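Local structure of vivid PAS protein VVD (3D72) at residues V36-C41 with M144-E149; Q77-M82 with R89-S94; E109-V114 with F127-P132. The protein senses blue light through a flavin bound in its LOV/PAS domain, and light activation turns it into a rapidly exchanging dimer. The protein carries 1 engineered substitution. All coordinates share one frame; numbering follows the deposited sequence.

Interaction 1: V36-C41 with M144-E149. Engineered in segment 36-41: Val-36 (natural residue Cys). With FAD (flavin-adenine dinucleotide), chain C.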
# COMPACT_ATOMS: atom_id res chain seq x y z
N VAL A 36 -5.13 1.31 -10.46
CA VAL A 36 -6.38 0.65 -10.82
C VAL A 36 -7.55 1.61 -10.74
O VAL A 36 -7.41 2.72 -10.24
CB VAL A 36 -6.67 -0.54 -9.88
CG1 VAL A 36 -5.46 -1.45 -9.82
CG2 VAL A 36 -7.02 -0.04 -8.49
N ALA A 37 -8.70 1.19 -11.24
CA ALA A 37 -9.90 2.02 -11.16
C ALA A 37 -10.43 1.90 -9.74
O ALA A 37 -10.79 0.82 -9.28
CB ALA A 37 -10.95 1.56 -12.17
N LEU A 38 -10.47 3.01 -9.02
CA LEU A 38 -10.96 2.96 -7.65
C LEU A 38 -11.57 4.28 -7.26
O LEU A 38 -11.31 5.30 -7.88
CB LEU A 38 -9.83 2.62 -6.67
CG LEU A 38 -8.67 3.60 -6.46
CD1 LEU A 38 -9.10 4.75 -5.53
CD2 LEU A 38 -7.49 2.86 -5.84
N ILE A 39 -12.40 4.23 -6.23
CA ILE A 39 -13.00 5.45 -5.69
C ILE A 39 -13.11 5.30 -4.18
O ILE A 39 -13.12 4.20 -3.64
CB ILE A 39 -14.40 5.75 -6.28
CG1 ILE A 39 -15.40 4.65 -5.92
CG2 ILE A 39 -14.30 5.88 -7.79
CD1 ILE A 39 -16.84 5.01 -6.32
N LEU A 40 -13.15 6.43 -3.49
CA LEU A 40 -13.28 6.42 -2.04
C LEU A 40 -14.53 7.23 -1.73
O LEU A 40 -14.70 8.32 -2.28
CB LEU A 40 -12.07 7.09 -1.37
CG LEU A 40 -12.03 6.92 0.15
CD1 LEU A 40 -11.49 5.53 0.50
CD2 LEU A 40 -11.13 7.99 0.76
N CYS A 41 -15.40 6.67 -0.90
CA CYS A 41 -16.64 7.34 -0.51
C CYS A 41 -16.64 7.59 0.99
O CYS A 41 -16.09 6.79 1.76
CB CYS A 41 -17.86 6.51 -0.90
SG CYS A 41 -18.01 6.27 -2.69
N MET A 144 -13.74 1.91 0.16
CA MET A 144 -12.96 1.97 -1.07
C MET A 144 -13.58 1.00 -2.06
O MET A 144 -13.80 -0.18 -1.73
CB MET A 144 -11.49 1.61 -0.85
CG MET A 144 -10.64 1.74 -2.13
SD MET A 144 -8.83 1.80 -1.91
CE MET A 144 -8.66 3.40 -1.01
N GLY A 145 -13.89 1.50 -3.24
CA GLY A 145 -14.47 0.67 -4.27
C GLY A 145 -13.51 0.45 -5.42
O GLY A 145 -12.77 1.35 -5.80
N PHE A 146 -13.51 -0.77 -5.96
CA PHE A 146 -12.66 -1.16 -7.07
C PHE A 146 -13.60 -1.55 -8.20
O PHE A 146 -14.53 -2.33 -7.98
CB PHE A 146 -11.80 -2.35 -6.65
CG PHE A 146 -10.88 -2.05 -5.51
CD1 PHE A 146 -9.61 -1.55 -5.74
CD2 PHE A 146 -11.30 -2.25 -4.20
CE1 PHE A 146 -8.75 -1.25 -4.68
CE2 PHE A 146 -10.45 -1.96 -3.12
CZ PHE A 146 -9.18 -1.45 -3.37
N GLN A 147 -13.39 -0.99 -9.38
CA GLN A 147 -14.24 -1.29 -10.54
C GLN A 147 -13.47 -2.02 -11.63
O GLN A 147 -12.27 -1.82 -11.80
CB GLN A 147 -14.82 -0.01 -11.14
CG GLN A 147 -15.77 0.76 -10.24
CD GLN A 147 -15.07 1.51 -9.14
OE1 GLN A 147 -13.90 1.87 -9.27
NE2 GLN A 147 -15.78 1.76 -8.04
N CYS A 148 -14.19 -2.84 -12.38
CA CYS A 148 -13.59 -3.62 -13.45
C CYS A 148 -14.61 -3.82 -14.55
O CYS A 148 -15.70 -4.34 -14.30
CB CYS A 148 -13.12 -4.98 -12.91
SG CYS A 148 -12.51 -6.14 -14.16
N GLU A 149 -14.27 -3.38 -15.75
CA GLU A 149 -15.17 -3.53 -16.87
C GLU A 149 -15.07 -4.98 -17.35
O GLU A 149 -13.94 -5.42 -17.67
CB GLU A 149 -14.78 -2.57 -17.99
CG GLU A 149 -15.93 -2.18 -18.88
CD GLU A 149 -15.50 -1.35 -20.06
OE1 GLU A 149 -14.65 -0.45 -19.88
OE2 GLU A 149 -16.02 -1.59 -21.17
OXT GLU A 149 -16.12 -5.66 -17.39
PA FAD C . -31.45 2.03 -2.76
O1A FAD C . -31.52 3.30 -3.54
O2A FAD C . -32.13 1.99 -1.45
O5B FAD C . -31.99 0.86 -3.69
C5B FAD C . -32.09 -0.51 -3.27
C4B FAD C . -32.89 -1.26 -4.33
O4B FAD C . -33.04 -2.61 -3.86
C3B FAD C . -34.30 -0.70 -4.61
O3B FAD C . -34.56 -0.42 -5.96
C2B FAD C . -35.26 -1.73 -4.03
O2B FAD C . -36.45 -1.98 -4.73
C1B FAD C . -34.42 -2.99 -3.81
N9A FAD C . -34.62 -3.62 -2.52
C8A FAD C . -34.40 -3.09 -1.28
N7A FAD C . -34.68 -3.90 -0.29
C5A FAD C . -35.14 -5.04 -0.92
C6A FAD C . -35.60 -6.30 -0.40
N6A FAD C . -35.67 -6.54 0.91
N1A FAD C . -35.99 -7.26 -1.29
C2A FAD C . -35.91 -6.99 -2.62
N3A FAD C . -35.49 -5.85 -3.22
C4A FAD C . -35.11 -4.89 -2.27
N1 FAD C . -22.67 1.35 -7.67
C2 FAD C . -22.53 1.20 -9.01
O2 FAD C . -23.50 0.96 -9.75
N3 FAD C . -21.26 1.30 -9.59
C4 FAD C . -20.08 1.57 -8.90
O4 FAD C . -18.99 1.63 -9.51
C4X FAD C . -20.23 1.71 -7.50
N5 FAD C . -19.09 2.00 -6.73
C5X FAD C . -19.25 2.14 -5.36
C6 FAD C . -18.11 2.44 -4.56
C7 FAD C . -18.21 2.63 -3.20
C7M FAD C . -16.91 2.91 -2.43
C8 FAD C . -19.47 2.59 -2.56
C8M FAD C . -19.65 2.81 -1.07
C9 FAD C . -20.64 2.29 -3.35
C9A FAD C . -20.56 2.07 -4.74
N10 FAD C . -21.71 1.76 -5.57
C10 FAD C . -21.54 1.63 -6.93
C1' FAD C . -23.08 1.59 -5.01
C2' FAD C . -23.99 2.77 -4.78
O2' FAD C . -23.20 3.88 -4.33
C3' FAD C . -25.08 2.34 -3.77
O3' FAD C . -24.44 1.96 -2.55
C4' FAD C . -25.92 1.12 -4.29
O4' FAD C . -26.66 1.52 -5.43
C5' FAD C . -26.88 0.57 -3.22
O5' FAD C . -27.36 1.60 -2.34
P FAD C . -28.57 2.56 -2.72
O1P FAD C . -28.50 3.68 -1.78
O2P FAD C . -28.54 2.90 -4.16
O3P FAD C . -29.92 1.74 -2.43
O HOH W 1 -10.07 -1.75 -10.07
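Ile-39 and Gly-145 pair across two antiparallel strands, Ile-39 N reaching Gly-145 O at 2.9 Å and Gly-145 N reaching Ile-39 O at 2.8 Å. The side chain of Ile-39 lies on the flavin side of the sheet, where Gly-145 has bare backbone. With CG1 of Ile-39 set between the backbone N and the carbonyl carbon (chi1 64°), the extended branch carries CD1 to 3.4 Å from FAD C6. Glycine suits position 145 because a beta carbon would collide with that same C6. Gln-147 continues the flavin-facing wall: its N donates to Ala-37 O, and a water donates to both Ala-37 O and Gln-147 O. Its side chain bends at chi2 (75°), bringing CG to 3.4 Å from FAD O4 and crossing Ile-39 at about a right angle, with its end beside O4 and N5. With an alanine here, this edge of the flavin would probably lose its amide neighbour and a gap would open next to Ile-39. The other face is apolar. Met-144 CE lies 3.9 Å from Leu-40 CD1, while CG2 of the engineered Val-36 meets the ring edge of Phe-146 at CD1, 4.1 Å away; helix 12-21 packs on Met-144 and Phe-146. The chemistry thus divides by face, apolar side chains toward helix 12-21 and a glutamine at the O4 and N5 edge of the flavin, where it is probably the counterpart of the signalling glutamine of other LOV domains.

Interaction 2: Q77-M82 with R89-S94; sequences QSPDGM and RKYVDS. With FAD (flavin-adenine dinucleotide), chain C.
Gln-77 OE1 is gripped by two nitrogens of Arg-89, NE at 2.8 Å and NH1 at 3.0 Å, in a side-on clasp on one atom. NE approaches almost in line with the carbonyl, whereas NH1 comes in its plane on a lone pair; amide and guanidinium lie nearly coplanar, 27° apart. This double grip fixes the amide's rotation and turns NE2 to the cofactor, where it donates to FAD O2 at 2.9 Å and, nearly straight, to the ribityl O4' at 3.1 Å. A glutamine suits the place because one flat group can accept from the arginine and donate to the flavin. Arg-89 bends at chi2 and chi3, and its terminal nitrogens also meet the pyrophosphate: NH1 reaches FAD O2P at 2.7 Å and NH2 reaches FAD O1A at 3.1 Å. NH2 is also bonded to Ser-87 O.

Alongside the polar cluster, Val-92 CG2 packs on Gln-77 CB at 3.9 Å, and a water joins Gln-77 O to Tyr-91 N. Farther out, Pro-79 CD lies 3.8 Å from Tyr-91 CE2, the proline crossing the tyrosine at about a right angle. Pro-79 sits in a type I turn that Gly-81 N closes by donating to Ser-78 O. Ile-97 of helix 94-106 touches Gln-77, Arg-89 and Val-92. The guanidinium probably offsets phosphate charge while orienting Gln-77, so that segments 77-82 and 89-94 hold the isoalloxazine, ribityl and pyrophosphate parts of FAD through one continuous network.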
# COMPACT_ATOMS: atom_id res chain seq x y z
N GLN A 77 -25.76 3.69 -12.62
CA GLN A 77 -26.79 2.70 -12.92
C GLN A 77 -27.78 3.12 -13.99
O GLN A 77 -28.66 2.34 -14.35
CB GLN A 77 -27.51 2.31 -11.63
CG GLN A 77 -26.64 1.44 -10.73
CD GLN A 77 -26.98 1.56 -9.27
OE1 GLN A 77 -28.12 1.88 -8.91
NE2 GLN A 77 -25.99 1.30 -8.40
N SER A 78 -27.62 4.33 -14.50
CA SER A 78 -28.51 4.84 -15.55
C SER A 78 -27.70 5.45 -16.69
O SER A 78 -26.69 6.13 -16.46
CB SER A 78 -29.46 5.89 -14.98
OG SER A 78 -30.38 6.32 -15.97
N PRO A 79 -28.13 5.23 -17.94
CA PRO A 79 -27.39 5.80 -19.07
C PRO A 79 -27.45 7.32 -19.13
O PRO A 79 -26.69 7.95 -19.86
CB PRO A 79 -28.04 5.14 -20.28
CG PRO A 79 -29.44 4.87 -19.82
CD PRO A 79 -29.24 4.39 -18.40
N ASP A 80 -28.35 7.91 -18.35
CA ASP A 80 -28.47 9.35 -18.32
C ASP A 80 -27.91 9.87 -17.00
O ASP A 80 -27.99 11.06 -16.69
CB ASP A 80 -29.94 9.77 -18.51
CG ASP A 80 -30.88 9.12 -17.52
OD1 ASP A 80 -32.09 9.00 -17.84
OD2 ASP A 80 -30.43 8.73 -16.42
N GLY A 81 -27.32 8.96 -16.23
CA GLY A 81 -26.73 9.32 -14.95
C GLY A 81 -27.71 9.90 -13.95
O GLY A 81 -27.31 10.61 -13.03
N MET A 82 -28.99 9.59 -14.12
CA MET A 82 -30.04 10.09 -13.24
C MET A 82 -30.69 8.94 -12.47
O MET A 82 -31.56 8.24 -12.99
CB MET A 82 -31.11 10.81 -14.06
CG MET A 82 -30.55 11.83 -15.04
SD MET A 82 -29.82 13.28 -14.26
CE MET A 82 -30.85 14.58 -14.97
N ARG A 89 -34.72 0.73 -10.06
CA ARG A 89 -33.94 0.86 -11.27
C ARG A 89 -34.56 0.13 -12.39
O ARG A 89 -35.15 -0.93 -12.21
CB ARG A 89 -32.51 0.34 -11.09
CG ARG A 89 -31.59 1.38 -10.57
CD ARG A 89 -32.04 1.84 -9.20
NE ARG A 89 -30.87 2.21 -8.42
CZ ARG A 89 -30.88 2.50 -7.13
NH1 ARG A 89 -29.75 2.82 -6.53
NH2 ARG A 89 -32.02 2.49 -6.44
N LYS A 90 -34.41 0.68 -13.57
CA LYS A 90 -35.05 -0.01 -14.61
C LYS A 90 -34.10 -0.82 -15.48
O LYS A 90 -34.53 -1.44 -16.43
CB LYS A 90 -35.97 0.96 -15.34
CG LYS A 90 -35.40 1.89 -16.39
CD LYS A 90 -35.80 3.34 -16.10
CE LYS A 90 -37.14 3.49 -15.38
NZ LYS A 90 -37.39 4.91 -15.01
N TYR A 91 -32.82 -0.85 -15.13
CA TYR A 91 -31.81 -1.62 -15.88
C TYR A 91 -30.94 -2.44 -14.95
O TYR A 91 -30.05 -3.17 -15.39
CB TYR A 91 -30.93 -0.67 -16.68
CG TYR A 91 -31.72 0.17 -17.63
CD1 TYR A 91 -32.53 -0.44 -18.59
CD2 TYR A 91 -31.69 1.56 -17.58
CE1 TYR A 91 -33.29 0.32 -19.48
CE2 TYR A 91 -32.43 2.33 -18.47
CZ TYR A 91 -33.23 1.70 -19.41
OH TYR A 91 -33.97 2.45 -20.29
N VAL A 92 -31.17 -2.30 -13.67
CA VAL A 92 -30.37 -3.01 -12.71
C VAL A 92 -31.14 -3.95 -11.82
O VAL A 92 -32.24 -3.64 -11.35
CB VAL A 92 -29.58 -2.04 -11.85
CG1 VAL A 92 -28.75 -2.79 -10.85
CG2 VAL A 92 -28.70 -1.18 -12.74
N ASP A 93 -30.54 -5.11 -11.60
CA ASP A 93 -31.11 -6.13 -10.77
C ASP A 93 -31.33 -5.55 -9.38
O ASP A 93 -30.38 -5.11 -8.72
CB ASP A 93 -30.14 -7.31 -10.70
CG ASP A 93 -30.71 -8.47 -9.95
OD1 ASP A 93 -31.00 -8.32 -8.75
OD2 ASP A 93 -30.88 -9.55 -10.56
N SER A 94 -32.58 -5.55 -8.93
CA SER A 94 -32.90 -5.02 -7.61
C SER A 94 -32.21 -5.76 -6.48
O SER A 94 -31.78 -5.13 -5.51
CB SER A 94 -34.42 -5.03 -7.39
OG SER A 94 -35.05 -4.00 -8.13
PA FAD C . -31.45 2.03 -2.76
O1A FAD C . -31.52 3.30 -3.54
O2A FAD C . -32.13 1.99 -1.45
O5B FAD C . -31.99 0.86 -3.69
C5B FAD C . -32.09 -0.51 -3.27
C4B FAD C . -32.89 -1.26 -4.33
O4B FAD C . -33.04 -2.61 -3.86
C3B FAD C . -34.30 -0.70 -4.61
O3B FAD C . -34.56 -0.42 -5.96
C2B FAD C . -35.26 -1.73 -4.03
O2B FAD C . -36.45 -1.98 -4.73
C1B FAD C . -34.42 -2.99 -3.81
N9A FAD C . -34.62 -3.62 -2.52
C8A FAD C . -34.40 -3.09 -1.28
N7A FAD C . -34.68 -3.90 -0.29
C5A FAD C . -35.14 -5.04 -0.92
C6A FAD C . -35.60 -6.30 -0.40
N6A FAD C . -35.67 -6.54 0.91
N1A FAD C . -35.99 -7.26 -1.29
C2A FAD C . -35.91 -6.99 -2.62
N3A FAD C . -35.49 -5.85 -3.22
C4A FAD C . -35.11 -4.89 -2.27
N1 FAD C . -22.67 1.35 -7.67
C2 FAD C . -22.53 1.20 -9.01
O2 FAD C . -23.50 0.96 -9.75
N3 FAD C . -21.26 1.30 -9.59
C4 FAD C . -20.08 1.57 -8.90
O4 FAD C . -18.99 1.63 -9.51
C4X FAD C . -20.23 1.71 -7.50
N5 FAD C . -19.09 2.00 -6.73
C5X FAD C . -19.25 2.14 -5.36
C6 FAD C . -18.11 2.44 -4.56
C7 FAD C . -18.21 2.63 -3.20
C7M FAD C . -16.91 2.91 -2.43
C8 FAD C . -19.47 2.59 -2.56
C8M FAD C . -19.65 2.81 -1.07
C9 FAD C . -20.64 2.29 -3.35
C9A FAD C . -20.56 2.07 -4.74
N10 FAD C . -21.71 1.76 -5.57
C10 FAD C . -21.54 1.63 -6.93
C1' FAD C . -23.08 1.59 -5.01
C2' FAD C . -23.99 2.77 -4.78
O2' FAD C . -23.20 3.88 -4.33
C3' FAD C . -25.08 2.34 -3.77
O3' FAD C . -24.44 1.96 -2.55
C4' FAD C . -25.92 1.12 -4.29
O4' FAD C . -26.66 1.52 -5.43
C5' FAD C . -26.88 0.57 -3.22
O5' FAD C . -27.36 1.60 -2.34
P FAD C . -28.57 2.56 -2.72
O1P FAD C . -28.50 3.68 -1.78
O2P FAD C . -28.54 2.90 -4.16
O3P FAD C . -29.92 1.74 -2.43
O HOH W 2 -31.12 1.49 -13.89

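Interaction 3: E109-V114 with F127-P132. With FAD (flavin-adenine dinucleotide), chain C.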
# COMPACT_ATOMS: atom_id res chain seq x y z
N GLU A 109 -17.68 -6.43 3.67
CA GLU A 109 -17.08 -6.47 2.34
C GLU A 109 -18.07 -7.10 1.38
O GLU A 109 -18.81 -8.01 1.75
CB GLU A 109 -15.79 -7.30 2.36
CG GLU A 109 -14.77 -6.80 3.36
CD GLU A 109 -13.50 -7.63 3.41
OE1 GLU A 109 -12.67 -7.35 4.29
OE2 GLU A 109 -13.32 -8.54 2.58
N VAL A 110 -18.08 -6.64 0.14
CA VAL A 110 -18.99 -7.19 -0.84
C VAL A 110 -18.41 -7.12 -2.24
O VAL A 110 -17.61 -6.23 -2.55
CB VAL A 110 -20.36 -6.46 -0.78
CG1 VAL A 110 -20.22 -5.05 -1.30
CG2 VAL A 110 -21.40 -7.24 -1.58
N GLN A 111 -18.81 -8.06 -3.08
CA GLN A 111 -18.34 -8.12 -4.45
C GLN A 111 -19.54 -8.49 -5.29
O GLN A 111 -20.23 -9.47 -5.00
CB GLN A 111 -17.24 -9.18 -4.54
CG GLN A 111 -16.34 -9.08 -5.74
CD GLN A 111 -15.06 -9.89 -5.54
OE1 GLN A 111 -13.96 -9.34 -5.41
NE2 GLN A 111 -15.21 -11.21 -5.51
N VAL A 112 -19.81 -7.70 -6.32
CA VAL A 112 -20.96 -7.96 -7.19
C VAL A 112 -20.70 -7.56 -8.63
O VAL A 112 -19.72 -6.89 -8.93
CB VAL A 112 -22.22 -7.18 -6.72
CG1 VAL A 112 -22.52 -7.49 -5.26
CG2 VAL A 112 -22.02 -5.68 -6.92
N GLU A 113 -21.57 -8.02 -9.52
CA GLU A 113 -21.50 -7.62 -10.92
C GLU A 113 -22.75 -6.77 -11.07
O GLU A 113 -23.85 -7.20 -10.73
CB GLU A 113 -21.57 -8.82 -11.86
CG GLU A 113 -20.29 -9.61 -11.96
CD GLU A 113 -20.20 -10.34 -13.29
OE1 GLU A 113 -21.23 -10.86 -13.73
OE2 GLU A 113 -19.09 -10.38 -13.88
N VAL A 114 -22.58 -5.54 -11.55
CA VAL A 114 -23.72 -4.65 -11.71
C VAL A 114 -23.69 -3.96 -13.05
O VAL A 114 -22.63 -3.56 -13.54
CB VAL A 114 -23.75 -3.58 -10.57
CG1 VAL A 114 -22.50 -2.72 -10.62
CG2 VAL A 114 -25.00 -2.71 -10.71
N PHE A 127 -17.62 -5.20 -12.50
CA PHE A 127 -17.31 -6.14 -11.43
C PHE A 127 -16.81 -5.23 -10.31
O PHE A 127 -15.69 -4.72 -10.36
CB PHE A 127 -16.21 -7.11 -11.88
CG PHE A 127 -15.74 -8.03 -10.78
CD1 PHE A 127 -14.37 -8.19 -10.54
CD2 PHE A 127 -16.64 -8.74 -10.00
CE1 PHE A 127 -13.91 -9.03 -9.53
CE2 PHE A 127 -16.19 -9.60 -8.98
CZ PHE A 127 -14.82 -9.74 -8.76
N LEU A 128 -17.65 -5.05 -9.30
CA LEU A 128 -17.37 -4.15 -8.19
C LEU A 128 -17.04 -4.80 -6.85
O LEU A 128 -17.70 -5.74 -6.44
CB LEU A 128 -18.58 -3.25 -8.02
CG LEU A 128 -18.62 -2.23 -6.89
CD1 LEU A 128 -17.64 -1.11 -7.17
CD2 LEU A 128 -20.05 -1.69 -6.77
N THR A 129 -16.01 -4.29 -6.18
CA THR A 129 -15.63 -4.77 -4.86
C THR A 129 -15.57 -3.56 -3.94
O THR A 129 -14.94 -2.57 -4.28
CB THR A 129 -14.23 -5.42 -4.87
OG1 THR A 129 -14.18 -6.46 -5.86
CG2 THR A 129 -13.93 -6.03 -3.49
N MET A 130 -16.24 -3.62 -2.80
CA MET A 130 -16.22 -2.51 -1.84
C MET A 130 -15.71 -3.00 -0.50
O MET A 130 -16.21 -3.99 0.04
CB MET A 130 -17.62 -1.92 -1.68
CG MET A 130 -18.11 -1.16 -2.90
SD MET A 130 -19.87 -0.78 -2.84
CE MET A 130 -20.60 -2.37 -3.17
N ILE A 131 -14.71 -2.31 0.03
CA ILE A 131 -14.09 -2.69 1.30
C ILE A 131 -14.10 -1.50 2.25
O ILE A 131 -13.60 -0.44 1.89
CB ILE A 131 -12.61 -3.09 1.08
CG1 ILE A 131 -12.50 -4.14 -0.04
CG2 ILE A 131 -12.02 -3.63 2.37
CD1 ILE A 131 -13.15 -5.47 0.29
N PRO A 132 -14.67 -1.67 3.46
CA PRO A 132 -14.67 -0.53 4.40
C PRO A 132 -13.26 -0.22 4.84
O PRO A 132 -12.43 -1.11 4.99
CB PRO A 132 -15.54 -1.03 5.55
CG PRO A 132 -15.24 -2.49 5.56
CD PRO A 132 -15.29 -2.85 4.09
PA FAD C . -31.45 2.03 -2.76
O1A FAD C . -31.52 3.30 -3.54
O2A FAD C . -32.13 1.99 -1.45
O5B FAD C . -31.99 0.86 -3.69
C5B FAD C . -32.09 -0.51 -3.27
C4B FAD C . -32.89 -1.26 -4.33
O4B FAD C . -33.04 -2.61 -3.86
C3B FAD C . -34.30 -0.70 -4.61
O3B FAD C . -34.56 -0.42 -5.96
C2B FAD C . -35.26 -1.73 -4.03
O2B FAD C . -36.45 -1.98 -4.73
C1B FAD C . -34.42 -2.99 -3.81
N9A FAD C . -34.62 -3.62 -2.52
C8A FAD C . -34.40 -3.09 -1.28
N7A FAD C . -34.68 -3.90 -0.29
C5A FAD C . -35.14 -5.04 -0.92
C6A FAD C . -35.60 -6.30 -0.40
N6A FAD C . -35.67 -6.54 0.91
N1A FAD C . -35.99 -7.26 -1.29
C2A FAD C . -35.91 -6.99 -2.62
N3A FAD C . -35.49 -5.85 -3.22
C4A FAD C . -35.11 -4.89 -2.27
N1 FAD C . -22.67 1.35 -7.67
C2 FAD C . -22.53 1.20 -9.01
O2 FAD C . -23.50 0.96 -9.75
N3 FAD C . -21.26 1.30 -9.59
C4 FAD C . -20.08 1.57 -8.90
O4 FAD C . -18.99 1.63 -9.51
C4X FAD C . -20.23 1.71 -7.50
N5 FAD C . -19.09 2.00 -6.73
C5X FAD C . -19.25 2.14 -5.36
C6 FAD C . -18.11 2.44 -4.56
C7 FAD C . -18.21 2.63 -3.20
C7M FAD C . -16.91 2.91 -2.43
C8 FAD C . -19.47 2.59 -2.56
C8M FAD C . -19.65 2.81 -1.07
C9 FAD C . -20.64 2.29 -3.35
C9A FAD C . -20.56 2.07 -4.74
N10 FAD C . -21.71 1.76 -5.57
C10 FAD C . -21.54 1.63 -6.93
C1' FAD C . -23.08 1.59 -5.01
C2' FAD C . -23.99 2.77 -4.78
O2' FAD C . -23.20 3.88 -4.33
C3' FAD C . -25.08 2.34 -3.77
O3' FAD C . -24.44 1.96 -2.55
C4' FAD C . -25.92 1.12 -4.29
O4' FAD C . -26.66 1.52 -5.43
C5' FAD C . -26.88 0.57 -3.22
O5' FAD C . -27.36 1.60 -2.34
P FAD C . -28.57 2.56 -2.72
O1P FAD C . -28.50 3.68 -1.78
O2P FAD C . -28.54 2.90 -4.16
O3P FAD C . -29.92 1.74 -2.43
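Gln-111 and Phe-127 cross obliquely on one face of a beta hairpin, the amide plane 47° from the ring and Gln-111 CD only 3.2 Å from Phe-127 CZ. The long, extended glutamine also lies side by side with Thr-129, whose OG1 donates to Gln-111 OE1 at 2.9 Å in the carbonyl plane, on a lone pair. Thr-129 holds OG1 anti to its carbonyl carbon (chi1 -55°), from where the hydroxyl meets that oxygen.

On the opposite face Val-110 and Met-130 point the same way, and Val-110 CG1 to Met-130 CE, at 3.3 Å, is tighter than usual packing. Unbranched Met-130 reaches the flavin with SD, 3.2 Å from FAD C9, and forked Leu-128 spreads CD1 and CD2 over N5, C4X and C10, CD1 lying 3.5 Å from FAD N5. At the open end of the hairpin, the aliphatic stem of Glu-109 crosses Ile-131 at a slant, CG 3.7 Å from CD1, while its carboxylate forms a salt bridge with Arg-22.

Strand 110-117 is the outermost of the sheet within this chain, and strand 123-134 lies between it and strand 140-146. Helix 94-106 covers the flavin-facing side, through Ala-103 against Val-110 and Met-100 against Leu-128 and Met-130.

All three contacts touch the same FAD. Interactions 1 and 3 belong to one antiparallel sheet and meet where strands 140-146 and 123-134 lie side by side, with Phe-146 N 2.8 Å from Thr-129 O; Leu-128 also packs on Gln-147. Interaction 1 is buried near the middle of the chain, whereas interaction 3 is only partly buried, with its outer strand at the sheet's margin. Interaction 3 offers the isoalloxazine apolar side chains; interaction 1 adds Gln-147 at O4 and N5. Interaction 2, its centre about 16 Å from that of the chain, joins two parts of one loop and meets the phosphates with charge and the flavin and ribityl chain with hydrogen bonds. It touches interaction 3 through Val-92 and Val-114, but not interaction 1.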